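Local coordinates for phosphoribosylamine--glycine ligase (Thermotoga maritima, PDB 1VKZ), which catalyses the ATP-dependent joining of glycine to 5-phosphoribosylamine, giving glycinamide ribonucleotide in the purine pathway, with one magnesium or manganese ion per subunit, at residues R102-K107 with N287-D292; V100-L103 with V108-K111; S198-V203 with D292-V297; K115-R120 with T255-E260; E249-K254 with G279-L284. All blocks are in the same frame, centred on the assembly; numbering follows the deposited sequence.

Contact 1 (R102-K107 with N287-D292); sequences RLEGSK and NVRLGD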
# COMPACT_ATOMS: atom_id res chain seq x y z
N ARG A 102 13.12 -5.25 6.06
CA ARG A 102 12.70 -6.19 7.13
C ARG A 102 11.63 -5.59 8.04
O ARG A 102 10.90 -6.31 8.73
CB ARG A 102 13.84 -6.53 8.06
CG ARG A 102 14.97 -7.21 7.50
CD ARG A 102 15.92 -7.64 8.60
NE ARG A 102 15.44 -8.87 9.25
CZ ARG A 102 15.83 -9.32 10.44
NH1 ARG A 102 16.71 -8.65 11.17
NH2 ARG A 102 15.31 -10.46 10.90
N LEU A 103 11.56 -4.27 8.10
CA LEU A 103 10.52 -3.61 8.82
C LEU A 103 9.16 -4.04 8.29
O LEU A 103 8.23 -4.15 9.10
CB LEU A 103 10.68 -2.10 8.70
CG LEU A 103 11.79 -1.46 9.49
CD1 LEU A 103 11.70 0.04 9.27
CD2 LEU A 103 11.70 -1.75 10.97
N GLU A 104 9.04 -4.23 6.96
CA GLU A 104 7.82 -4.77 6.37
C GLU A 104 7.90 -6.28 6.27
O GLU A 104 6.92 -6.96 6.49
CB GLU A 104 7.47 -4.18 4.98
CG GLU A 104 6.11 -4.69 4.45
CD GLU A 104 5.67 -4.22 3.03
OE1 GLU A 104 5.97 -3.09 2.56
OE2 GLU A 104 4.96 -5.01 2.38
N GLY A 105 9.07 -6.81 5.94
CA GLY A 105 9.24 -8.23 5.60
C GLY A 105 9.16 -9.24 6.74
O GLY A 105 8.83 -10.40 6.51
N SER A 106 9.53 -8.80 7.93
CA SER A 106 9.50 -9.57 9.13
C SER A 106 8.72 -8.79 10.19
O SER A 106 9.26 -7.86 10.80
CB SER A 106 10.91 -9.79 9.65
OG SER A 106 10.89 -10.51 10.88
N LYS A 107 7.47 -9.19 10.39
CA LYS A 107 6.65 -8.56 11.39
C LYS A 107 7.21 -8.77 12.80
O LYS A 107 7.01 -7.94 13.65
CB LYS A 107 5.22 -9.06 11.26
CG LYS A 107 4.48 -8.44 10.11
CD LYS A 107 2.99 -8.80 10.10
CE LYS A 107 2.25 -8.18 8.89
NZ LYS A 107 2.05 -6.72 9.11
N ASN A 287 4.89 -0.59 6.17
CA ASN A 287 5.12 -0.96 4.78
C ASN A 287 6.13 0.01 4.21
O ASN A 287 6.23 1.15 4.64
CB ASN A 287 3.80 -0.96 4.00
CG ASN A 287 2.82 -2.04 4.49
OD1 ASN A 287 3.13 -2.83 5.42
ND2 ASN A 287 1.64 -2.10 3.86
N VAL A 288 6.93 -0.47 3.28
CA VAL A 288 8.05 0.33 2.74
C VAL A 288 7.75 0.77 1.34
O VAL A 288 8.64 0.86 0.51
CB VAL A 288 9.38 -0.44 2.77
CG1 VAL A 288 9.82 -0.66 4.23
CG2 VAL A 288 9.27 -1.74 2.01
N ARG A 289 6.49 1.04 1.08
CA ARG A 289 6.08 1.64 -0.15
C ARG A 289 4.67 2.19 0.09
O ARG A 289 4.09 1.97 1.14
CB ARG A 289 6.10 0.61 -1.27
CG ARG A 289 5.58 -0.76 -0.88
CD ARG A 289 4.12 -0.80 -0.49
NE ARG A 289 3.67 -2.13 -0.08
CZ ARG A 289 2.40 -2.43 0.24
NH1 ARG A 289 1.44 -1.52 0.19
NH2 ARG A 289 2.11 -3.67 0.60
N LEU A 290 4.11 2.89 -0.89
CA LEU A 290 2.83 3.55 -0.69
C LEU A 290 1.78 2.54 -0.95
O LEU A 290 2.04 1.58 -1.68
CB LEU A 290 2.68 4.67 -1.68
CG LEU A 290 3.76 5.74 -1.58
CD1 LEU A 290 3.62 6.64 -2.78
CD2 LEU A 290 3.60 6.48 -0.25
N GLY A 291 0.58 2.77 -0.40
CA GLY A 291 -0.58 1.90 -0.63
C GLY A 291 -1.28 2.00 -2.00
O GLY A 291 -1.01 2.92 -2.79
N ASP A 292 -2.13 1.01 -2.28
CA ASP A 292 -2.94 0.90 -3.51
C ASP A 292 -4.30 0.46 -3.00
O ASP A 292 -4.43 -0.65 -2.54
CB ASP A 292 -2.37 -0.18 -4.42
CG ASP A 292 -2.77 -0.02 -5.91
OD1 ASP A 292 -3.82 0.53 -6.27
OD2 ASP A 292 -2.05 -0.45 -6.82
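Glu104 reaches from the end of helix 98-105 to Val288 in the loop that follows strand 280-287, and its carboxylate does most of the work here. The hydrogen bond comes first: Val288 N donates to Glu104 OE1 at 2.9 Å, nearly straight (162°), and Glu104 OE1 accepts with its anti lone pair, the one facing away from OE2. The acid gets that far because CG lies opposite the backbone N (chi1 -175°) and the chain then runs on fully extended.

The charged pair is looser. Glu104 OE2 and Arg289 NH2 form a long salt bridge of 3.6 Å, the side chains crossing at about a right angle with carboxylate and guanidinium planes 71° apart, so the two groups do not lie flat against each other. Arg289 NE is buried here and finds no partner in the model.

This is probably the edge of the ATP-grasp active site. Asn287 and Glu285 are predicted magnesium ligands, Lys107 NZ makes a salt bridge to Glu285, and the side chain of Glu104 touches Leu151, in the predicted ATP-binding range. An alanine in place of Glu104 would probably leave Val288 N without its acceptor and Arg289 without this counter-charge, freeing the guanidinium to turn.

The remaining touches are van der Waals. Glu104 OE1 lies 3.4 Å from Asn287 CB and 3.6 Å from Val288 CG2, so the oxygen that takes the backbone bond is also walled by carbon. Beyond it, Val288 packs on Pro96 and Tyr266.

Contact 2 (V100-L103 with V108-K111); sequences VARL and VYAK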
# COMPACT_ATOMS: atom_id res chain seq x y z
N VAL A 100 16.50 -2.78 5.77
CA VAL A 100 15.56 -1.80 6.30
C VAL A 100 14.16 -2.28 6.01
O VAL A 100 13.26 -2.11 6.85
CB VAL A 100 15.74 -0.40 5.69
CG1 VAL A 100 14.73 0.53 6.23
CG2 VAL A 100 17.11 0.13 5.97
N ALA A 101 14.00 -2.90 4.84
CA ALA A 101 12.72 -3.45 4.40
C ALA A 101 12.24 -4.67 5.22
O ALA A 101 11.08 -5.06 5.09
CB ALA A 101 12.77 -3.81 2.91
N ARG A 102 13.12 -5.25 6.06
CA ARG A 102 12.70 -6.19 7.13
C ARG A 102 11.63 -5.59 8.04
O ARG A 102 10.90 -6.31 8.73
CB ARG A 102 13.84 -6.53 8.06
CG ARG A 102 14.97 -7.21 7.50
CD ARG A 102 15.92 -7.64 8.60
NE ARG A 102 15.44 -8.87 9.25
CZ ARG A 102 15.83 -9.32 10.44
NH1 ARG A 102 16.71 -8.65 11.17
NH2 ARG A 102 15.31 -10.46 10.90
N LEU A 103 11.56 -4.27 8.10
CA LEU A 103 10.52 -3.61 8.82
C LEU A 103 9.16 -4.04 8.29
O LEU A 103 8.23 -4.15 9.10
CB LEU A 103 10.68 -2.10 8.70
CG LEU A 103 11.79 -1.46 9.49
CD1 LEU A 103 11.70 0.04 9.27
CD2 LEU A 103 11.70 -1.75 10.97
N VAL A 108 7.96 -9.85 13.02
CA VAL A 108 8.65 -10.04 14.28
C VAL A 108 9.78 -9.05 14.46
O VAL A 108 9.90 -8.44 15.53
CB VAL A 108 9.25 -11.42 14.39
CG1 VAL A 108 9.98 -11.57 15.72
CG2 VAL A 108 8.15 -12.47 14.25
N TYR A 109 10.64 -8.91 13.44
CA TYR A 109 11.68 -7.91 13.51
C TYR A 109 11.08 -6.56 13.80
O TYR A 109 11.62 -5.81 14.61
CB TYR A 109 12.53 -7.87 12.25
CG TYR A 109 13.51 -6.70 12.21
CD1 TYR A 109 14.75 -6.80 12.82
CD2 TYR A 109 13.19 -5.51 11.58
CE1 TYR A 109 15.67 -5.75 12.77
CE2 TYR A 109 14.08 -4.46 11.54
CZ TYR A 109 15.31 -4.59 12.14
OH TYR A 109 16.20 -3.55 12.10
N ALA A 110 9.95 -6.23 13.16
CA ALA A 110 9.40 -4.89 13.28
C ALA A 110 9.04 -4.61 14.71
O ALA A 110 9.31 -3.52 15.22
CB ALA A 110 8.19 -4.72 12.36
N LYS A 111 8.49 -5.62 15.38
CA LYS A 111 8.09 -5.48 16.79
C LYS A 111 9.24 -5.29 17.74
O LYS A 111 9.13 -4.54 18.70
CB LYS A 111 7.29 -6.69 17.23
CG LYS A 111 5.89 -6.65 16.79
CD LYS A 111 5.19 -5.41 17.34
CE LYS A 111 3.73 -5.68 17.71
NZ LYS A 111 3.20 -4.64 18.67
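Two torsions bring the Arg102 guanidinium over the Tyr109 ring. In Arg102 the chain leaves the helix extended and then bends at chi3 (80°), turning the guanidinium back over the next helix; in Tyr109 a chi1 of 172° swings the ring out toward it. Arg102 NE lies over the face of the Tyr109 ring, and NH1 comes to 3.2 Å from Tyr109 CD1 at its rim, while Tyr109 CG sits 3.8 Å above the centre of the guanidinium. The two planes are tilted by 34°, so one end of the pair is closer than the other. On the same side of the ring, Arg102 CB packs near the rim, 3.7 Å from Tyr109 CD2.

The setting is two consecutive helices, 98-105 and 107-116, joined by a tight turn at Ser106. Ser106 is the N-cap of the second, with OG bonded to Tyr109 N.

On the buried side Leu103 CD2 meets the edge of the Tyr109 ring, near its plane, 3.7 Å from CE2. The carbonyl of Leu103 comes close to the next helix too, its O 3.3 Å from the Ala110 CB methyl, a fit that a small side chain allows. Leu103 and Ala110 both go on to touch Tyr286 of strand 280-287, whereas Arg102 is exposed.

Contact 3 (S198-V203 with D292-V297); sequences SAMAVV and DPETEV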
# COMPACT_ATOMS: atom_id res chain seq x y z
N SER A 198 -3.92 5.16 8.24
CA SER A 198 -2.65 4.94 7.61
C SER A 198 -1.95 6.27 7.55
O SER A 198 -2.61 7.31 7.45
CB SER A 198 -2.81 4.35 6.20
OG SER A 198 -3.05 5.35 5.22
N ALA A 199 -0.63 6.26 7.63
CA ALA A 199 0.15 7.43 7.38
C ALA A 199 1.33 7.07 6.46
O ALA A 199 1.92 6.04 6.60
CB ALA A 199 0.58 8.03 8.66
N MSE A 200 1.62 7.94 5.50
CA MSE A 200 2.59 7.69 4.46
C MSE A 200 3.50 8.88 4.33
O MSE A 200 3.10 10.03 4.39
CB MSE A 200 1.89 7.50 3.10
CG MSE A 200 1.78 6.06 2.63
SE MSE A 200 0.17 5.75 1.49
CE MSE A 200 -1.10 5.57 3.08
N ALA A 201 4.76 8.59 4.09
CA ALA A 201 5.71 9.66 3.92
C ALA A 201 6.75 9.35 2.83
O ALA A 201 7.12 8.18 2.59
CB ALA A 201 6.38 9.96 5.24
N VAL A 202 7.19 10.42 2.19
CA VAL A 202 8.41 10.41 1.37
C VAL A 202 9.53 10.73 2.33
O VAL A 202 9.42 11.65 3.13
CB VAL A 202 8.38 11.45 0.22
CG1 VAL A 202 9.50 11.18 -0.74
CG2 VAL A 202 7.06 11.41 -0.54
N VAL A 203 10.59 9.95 2.24
CA VAL A 203 11.63 9.87 3.24
C VAL A 203 13.04 9.88 2.60
O VAL A 203 13.27 9.24 1.57
CB VAL A 203 11.50 8.59 4.07
CG1 VAL A 203 12.69 8.46 5.03
CG2 VAL A 203 10.18 8.54 4.84
N ASP A 292 -2.13 1.01 -2.28
CA ASP A 292 -2.94 0.90 -3.51
C ASP A 292 -4.30 0.46 -3.00
O ASP A 292 -4.43 -0.65 -2.54
CB ASP A 292 -2.37 -0.18 -4.42
CG ASP A 292 -2.77 -0.02 -5.91
OD1 ASP A 292 -3.82 0.53 -6.27
OD2 ASP A 292 -2.05 -0.45 -6.82
N PRO A 293 -5.33 1.30 -3.08
CA PRO A 293 -5.39 2.47 -3.93
C PRO A 293 -5.15 3.83 -3.28
O PRO A 293 -5.65 4.82 -3.80
CB PRO A 293 -6.82 2.39 -4.42
CG PRO A 293 -7.58 1.75 -3.29
CD PRO A 293 -6.60 1.12 -2.35
N GLU A 294 -4.38 3.92 -2.20
CA GLU A 294 -4.13 5.25 -1.62
C GLU A 294 -3.30 6.16 -2.53
O GLU A 294 -3.50 7.35 -2.57
CB GLU A 294 -3.43 5.16 -0.27
CG GLU A 294 -4.28 4.62 0.86
CD GLU A 294 -3.97 3.18 1.18
OE1 GLU A 294 -3.79 2.40 0.22
OE2 GLU A 294 -3.92 2.84 2.37
N THR A 295 -2.33 5.58 -3.22
CA THR A 295 -1.46 6.35 -4.11
C THR A 295 -2.23 7.08 -5.19
O THR A 295 -1.98 8.26 -5.46
CB THR A 295 -0.40 5.41 -4.78
OG1 THR A 295 0.51 4.87 -3.80
CG2 THR A 295 0.49 6.17 -5.78
N GLU A 296 -3.16 6.38 -5.82
CA GLU A 296 -4.07 6.96 -6.84
C GLU A 296 -4.66 8.25 -6.30
O GLU A 296 -4.66 9.26 -6.97
CB GLU A 296 -5.21 5.97 -7.18
CG GLU A 296 -4.79 4.78 -8.02
CD GLU A 296 -4.24 3.58 -7.26
OE1 GLU A 296 -3.55 3.71 -6.21
OE2 GLU A 296 -4.46 2.46 -7.76
N VAL A 297 -5.15 8.22 -5.07
CA VAL A 297 -5.81 9.39 -4.50
C VAL A 297 -4.82 10.50 -4.18
O VAL A 297 -5.06 11.65 -4.51
CB VAL A 297 -6.63 9.01 -3.26
CG1 VAL A 297 -7.26 10.23 -2.64
CG2 VAL A 297 -7.72 8.08 -3.66
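Glu294 OE2 is the polar atom the contact gathers round, though nothing from strand 198-203 bonds to it. Ser198 OG stands 3.9 Å from Glu294 OE2, too far for a hydrogen bond, and the CE methyl of Met200 is 4.0 Å from the same oxygen. Asp216 brings a second carboxylate close to it.

The apolar half belongs to Met200, modelled as selenomethionine. Its side chain bends at chi3 (-81°), which turns CE against the aliphatic stem of Glu294, the two side chains crossing at about a right angle: CE is 4.0 Å from Glu294 CG, while SE is 4.1 Å from Glu294 CB. Glu294 is itself bent at chi2 (102°), lifting the carboxylate toward Ser198.

Here the first turn of helix 294-301 meets strand 195-204 of the four-stranded antiparallel sheet in the ATP-grasp region; Ser198 lies in the predicted ATP-binding range. The helix starts from Pro293 at the N-cap position, which follows a cis peptide bond. Just inside the helix, Thr295 OG1 is hydrogen-bonded to Gly291 O.

Replacing Glu294 with an alanine would probably strip the Met200 methyl of its contacts with CG and the carboxylate, leaving CB alone against it, and open a gap in front of Ser198. Tyr271 of strand 269-277 lies against Ser198, Met200 and Glu294 alike, and Leu290 adds a further apolar wall beside Met200 and Thr295.

Contact 4 (K115-R120 with T255-E260); sequences KKYGIR and TLWGVE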
# COMPACT_ATOMS: atom_id res chain seq x y z
N LYS A 115 10.04 -1.95 20.10
CA LYS A 115 10.29 -2.05 21.53
C LYS A 115 11.63 -1.35 21.84
O LYS A 115 11.71 -0.53 22.71
CB LYS A 115 10.32 -3.51 21.98
CG LYS A 115 10.09 -3.72 23.49
CD LYS A 115 10.76 -5.00 24.02
CE LYS A 115 10.14 -6.28 23.44
NZ LYS A 115 10.98 -7.52 23.65
N LYS A 116 12.66 -1.68 21.05
CA LYS A 116 13.99 -1.08 21.18
C LYS A 116 13.99 0.45 21.09
O LYS A 116 14.50 1.15 21.96
CB LYS A 116 14.90 -1.65 20.08
CG LYS A 116 16.36 -1.84 20.48
CD LYS A 116 17.18 -2.26 19.28
CE LYS A 116 18.64 -2.31 19.62
NZ LYS A 116 19.50 -2.20 18.41
N TYR A 117 13.38 0.99 20.05
CA TYR A 117 13.44 2.41 19.85
C TYR A 117 12.24 3.19 20.44
O TYR A 117 12.02 4.35 20.12
CB TYR A 117 13.68 2.64 18.34
CG TYR A 117 15.04 2.14 17.92
CD1 TYR A 117 16.20 2.83 18.31
CD2 TYR A 117 15.20 0.97 17.20
CE1 TYR A 117 17.47 2.38 17.96
CE2 TYR A 117 16.49 0.50 16.84
CZ TYR A 117 17.61 1.22 17.23
OH TYR A 117 18.88 0.80 16.90
N GLY A 118 11.48 2.56 21.33
CA GLY A 118 10.38 3.23 22.06
C GLY A 118 9.24 3.72 21.18
O GLY A 118 8.73 4.81 21.40
N ILE A 119 8.86 2.91 20.18
CA ILE A 119 7.83 3.24 19.23
C ILE A 119 6.52 2.58 19.68
O ILE A 119 6.45 1.37 19.91
CB ILE A 119 8.25 2.77 17.83
CG1 ILE A 119 9.48 3.56 17.33
CG2 ILE A 119 7.11 2.92 16.83
CD1 ILE A 119 10.33 2.77 16.41
N ARG A 120 5.48 3.39 19.82
CA ARG A 120 4.28 2.95 20.50
C ARG A 120 3.60 1.90 19.66
O ARG A 120 3.23 2.14 18.52
CB ARG A 120 3.35 4.13 20.78
CG ARG A 120 2.12 3.76 21.59
CD ARG A 120 1.14 4.92 21.83
NE ARG A 120 1.80 6.12 22.36
CZ ARG A 120 2.31 7.12 21.63
NH1 ARG A 120 2.27 7.09 20.31
NH2 ARG A 120 2.88 8.16 22.23
N THR A 255 11.08 6.08 14.33
CA THR A 255 11.32 5.02 13.35
C THR A 255 12.54 5.30 12.50
O THR A 255 13.35 4.41 12.27
CB THR A 255 10.10 4.86 12.44
OG1 THR A 255 8.97 4.44 13.22
CG2 THR A 255 10.29 3.72 11.43
N LEU A 256 12.66 6.52 12.02
CA LEU A 256 13.83 6.89 11.22
C LEU A 256 15.12 6.95 12.01
O LEU A 256 16.19 6.56 11.51
CB LEU A 256 13.57 8.20 10.49
CG LEU A 256 12.38 8.06 9.56
CD1 LEU A 256 12.07 9.38 8.88
CD2 LEU A 256 12.65 6.94 8.57
N TRP A 257 15.04 7.45 13.24
CA TRP A 257 16.19 7.40 14.15
C TRP A 257 16.63 5.95 14.36
O TRP A 257 17.83 5.64 14.23
CB TRP A 257 15.89 8.10 15.49
CG TRP A 257 16.81 7.73 16.59
CD1 TRP A 257 16.47 7.14 17.77
CD2 TRP A 257 18.23 7.88 16.61
NE1 TRP A 257 17.59 6.92 18.53
CE2 TRP A 257 18.69 7.36 17.83
CE3 TRP A 257 19.17 8.38 15.69
CZ2 TRP A 257 20.04 7.35 18.18
CZ3 TRP A 257 20.51 8.36 16.03
CH2 TRP A 257 20.93 7.85 17.25
N GLY A 258 15.67 5.07 14.63
CA GLY A 258 15.98 3.67 14.84
C GLY A 258 16.70 3.05 13.66
O GLY A 258 17.67 2.33 13.84
N VAL A 259 16.26 3.37 12.44
CA VAL A 259 16.97 2.91 11.21
C VAL A 259 18.40 3.43 11.17
O VAL A 259 19.34 2.68 10.85
CB VAL A 259 16.25 3.36 9.91
CG1 VAL A 259 17.01 2.86 8.67
CG2 VAL A 259 14.80 2.86 9.86
N GLU A 260 18.59 4.71 11.48
CA GLU A 260 19.93 5.29 11.47
C GLU A 260 20.77 4.63 12.55
O GLU A 260 21.89 4.26 12.29
CB GLU A 260 19.90 6.80 11.69
CG GLU A 260 19.90 7.63 10.42
CD GLU A 260 20.28 9.10 10.68
OE1 GLU A 260 20.62 9.48 11.86
OE2 GLU A 260 20.25 9.89 9.70
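Tyr117 lays its ring flat on Gly258, and this is where the two segments pack tightly. CG of Tyr117 lies anti to the carbonyl carbon, beside the backbone N (chi1 -66°), which sets the ring over the glycine. Gly258 CA sits 3.4 Å from the centroid of the Tyr117 ring and only 6° off its normal, a well-centred CH-pi contact. The closeness depends on the missing side chain: a CB at Gly258 would point at the ring and fall 2.9 Å from Tyr117 CD2. Farther along the ring, Gly258 O lies 3.6 Å from Tyr117 CZ. Ile119 seals the inner side, its CD1 3.8 Å from Thr255 OG1, with the side chains crossing at about a right angle. That hydroxyl is engaged elsewhere, in hydrogen bonds with Tyr286 OH and Leu251 O.

The outer side is much looser. Trp257 is exposed, and the Tyr117 ring offers it an edge in an offset edge-to-face pair, planes at 83° and centroids of the Tyr117 ring and the Trp257 five-membered ring 5.9 Å apart. Tyr117 OH, at the far end of the ring, is held by Glu262, which also makes a salt bridge with Lys116.

The chain is placed for all this by the way helix 107-116 stops. Gly118, with its positive phi, is the C-prime residue of a Schellman motif: Ile119 N reaches back to Met114 O, Gly118 N bonds weakly to Lys115 O, and the turn delivers Tyr117 and Ile119 to helix 242-261.

Contact 5 (E249-K254 with G279-L284); sequences EELFDK and GDPYIL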
# COMPACT_ATOMS: atom_id res chain seq x y z
N GLU A 249 3.92 12.29 13.52
CA GLU A 249 5.24 12.78 13.15
C GLU A 249 6.32 12.19 14.03
O GLU A 249 7.40 11.84 13.57
CB GLU A 249 5.30 14.30 13.32
CG GLU A 249 4.55 15.09 12.26
CD GLU A 249 4.73 16.60 12.43
OE1 GLU A 249 4.54 17.10 13.56
OE2 GLU A 249 5.04 17.29 11.43
N GLU A 250 6.02 12.09 15.32
CA GLU A 250 6.93 11.56 16.32
C GLU A 250 7.19 10.08 16.09
O GLU A 250 8.29 9.61 16.31
CB GLU A 250 6.37 11.82 17.72
CG GLU A 250 7.27 11.39 18.87
CD GLU A 250 6.77 11.88 20.23
OE1 GLU A 250 6.37 13.08 20.34
OE2 GLU A 250 6.78 11.07 21.19
N LEU A 251 6.17 9.35 15.63
CA LEU A 251 6.34 7.94 15.22
C LEU A 251 7.30 7.81 14.05
O LEU A 251 8.15 6.90 14.04
CB LEU A 251 5.00 7.30 14.86
CG LEU A 251 4.09 6.94 16.05
CD1 LEU A 251 2.72 6.39 15.57
CD2 LEU A 251 4.79 5.98 17.01
N PHE A 252 7.16 8.70 13.07
CA PHE A 252 8.10 8.75 11.93
C PHE A 252 9.53 9.06 12.36
O PHE A 252 10.47 8.39 11.93
CB PHE A 252 7.63 9.78 10.92
CG PHE A 252 6.62 9.26 9.96
CD1 PHE A 252 6.96 8.27 9.06
CD2 PHE A 252 5.33 9.76 9.95
CE1 PHE A 252 6.02 7.79 8.17
CE2 PHE A 252 4.40 9.30 9.06
CZ PHE A 252 4.74 8.32 8.17
N ASP A 253 9.68 10.07 13.23
CA ASP A 253 10.99 10.43 13.73
C ASP A 253 11.67 9.28 14.45
O ASP A 253 12.87 9.03 14.23
CB ASP A 253 10.95 11.67 14.64
CG ASP A 253 11.31 12.96 13.90
OD1 ASP A 253 12.07 12.88 12.88
OD2 ASP A 253 10.89 14.09 14.28
N LYS A 254 10.95 8.58 15.33
CA LYS A 254 11.57 7.56 16.18
C LYS A 254 11.91 6.34 15.34
O LYS A 254 12.92 5.70 15.57
CB LYS A 254 10.70 7.19 17.37
CG LYS A 254 10.93 7.99 18.67
CD LYS A 254 9.98 7.45 19.76
CE LYS A 254 10.44 7.73 21.20
NZ LYS A 254 10.02 9.09 21.72
N GLY A 279 -6.48 8.18 22.42
CA GLY A 279 -5.79 9.43 22.10
C GLY A 279 -4.44 9.29 21.38
O GLY A 279 -3.89 10.28 20.91
N ASP A 280 -3.90 8.08 21.30
CA ASP A 280 -2.54 7.91 20.80
C ASP A 280 -2.52 7.00 19.62
O ASP A 280 -3.27 6.04 19.58
CB ASP A 280 -1.63 7.34 21.89
CG ASP A 280 -1.51 8.25 23.10
OD1 ASP A 280 -2.57 8.67 23.62
OD2 ASP A 280 -0.42 8.62 23.58
N PRO A 281 -1.66 7.30 18.65
CA PRO A 281 -1.43 6.42 17.54
C PRO A 281 -0.43 5.30 17.85
O PRO A 281 0.69 5.56 18.32
CB PRO A 281 -0.87 7.36 16.47
CG PRO A 281 -0.15 8.37 17.22
CD PRO A 281 -0.86 8.53 18.53
N TYR A 282 -0.87 4.07 17.54
CA TYR A 282 -0.08 2.84 17.61
C TYR A 282 0.20 2.34 16.20
O TYR A 282 -0.67 2.41 15.31
CB TYR A 282 -0.84 1.75 18.37
CG TYR A 282 -1.01 2.04 19.82
CD1 TYR A 282 -1.94 2.97 20.27
CD2 TYR A 282 -0.25 1.39 20.77
CE1 TYR A 282 -2.09 3.24 21.62
CE2 TYR A 282 -0.39 1.66 22.12
CZ TYR A 282 -1.30 2.57 22.54
OH TYR A 282 -1.44 2.81 23.88
N ILE A 283 1.43 1.85 16.01
CA ILE A 283 1.85 1.24 14.75
C ILE A 283 1.48 -0.21 14.70
O ILE A 283 2.03 -1.01 15.45
CB ILE A 283 3.35 1.39 14.52
CG1 ILE A 283 3.72 2.88 14.46
CG2 ILE A 283 3.74 0.68 13.22
CD1 ILE A 283 5.16 3.16 14.22
N LEU A 284 0.55 -0.53 13.79
CA LEU A 284 0.11 -1.89 13.52
C LEU A 284 1.05 -2.62 12.62
O LEU A 284 1.14 -3.84 12.70
CB LEU A 284 -1.26 -1.87 12.84
CG LEU A 284 -2.36 -1.28 13.71
CD1 LEU A 284 -3.68 -1.41 12.98
CD2 LEU A 284 -2.39 -1.98 15.03
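This is a mainly apolar helix-on-sheet contact, in which helix 242-261 presses one leucine onto strand 280-287, an outermost strand of a four-stranded antiparallel sheet in the ATP-grasp region. The leucine is Leu251, and it meets Pro281 and Ile283, two residues apart on the strand and so facing the same way, toward the helix. Tyr282 between them points away.

Leu251 CD1 does most of the touching. It fits between the two strand residues, 3.8 Å from Pro281 CB and 3.8 Å from Ile283 CG1. The other branch, CD2, rests 4.0 Å from Ile283 CD1, so the leucine and the isoleucine meet tip to tip. CG of Leu251 and CG1 of Ile283 both lie anti to the carbonyl carbon (chi1 -75° and -61°), which sends the two side chains straight at each other across the 8.1 Å that separates their CA atoms. The same CD1 also comes to 3.5 Å from Pro281 O. That oxygen has its polar partner elsewhere, in Arg120 NH1.

Around this core, Ile119 from the loop after helix 107-116 packs on both Leu251 and Ile283. Leu274 of the adjoining strand 269-277 touches the same two residues, and Leu276 lies against Pro281. One residue along the helix, Phe252 turns to the inner strands, covering Ala199 and Ala201 of strand 195-204 and Leu272 of strand 269-277.

From the N terminus, contact 2 is the first to close, across the turn between helices 98-105 and 107-116. Contact 1 starts from the same helix 98-105 and closes a long loop at 287-292, beside the predicted metal site. Contact 4 lies nested inside that loop, tying the end of helix 107-116 to helix 242-261. Contact 3 opens at strand 195-204 and closes at helix 294-301, so it crosses both contact 1 and contact 4. Contact 5, from helix 242-261 to strand 280-287, nests within contacts 1 and 3 but crosses contact 4, which it touches through Arg120 and Ile119. Contacts 3 and 5 reach the same antiparallel sheet and meet at Phe252.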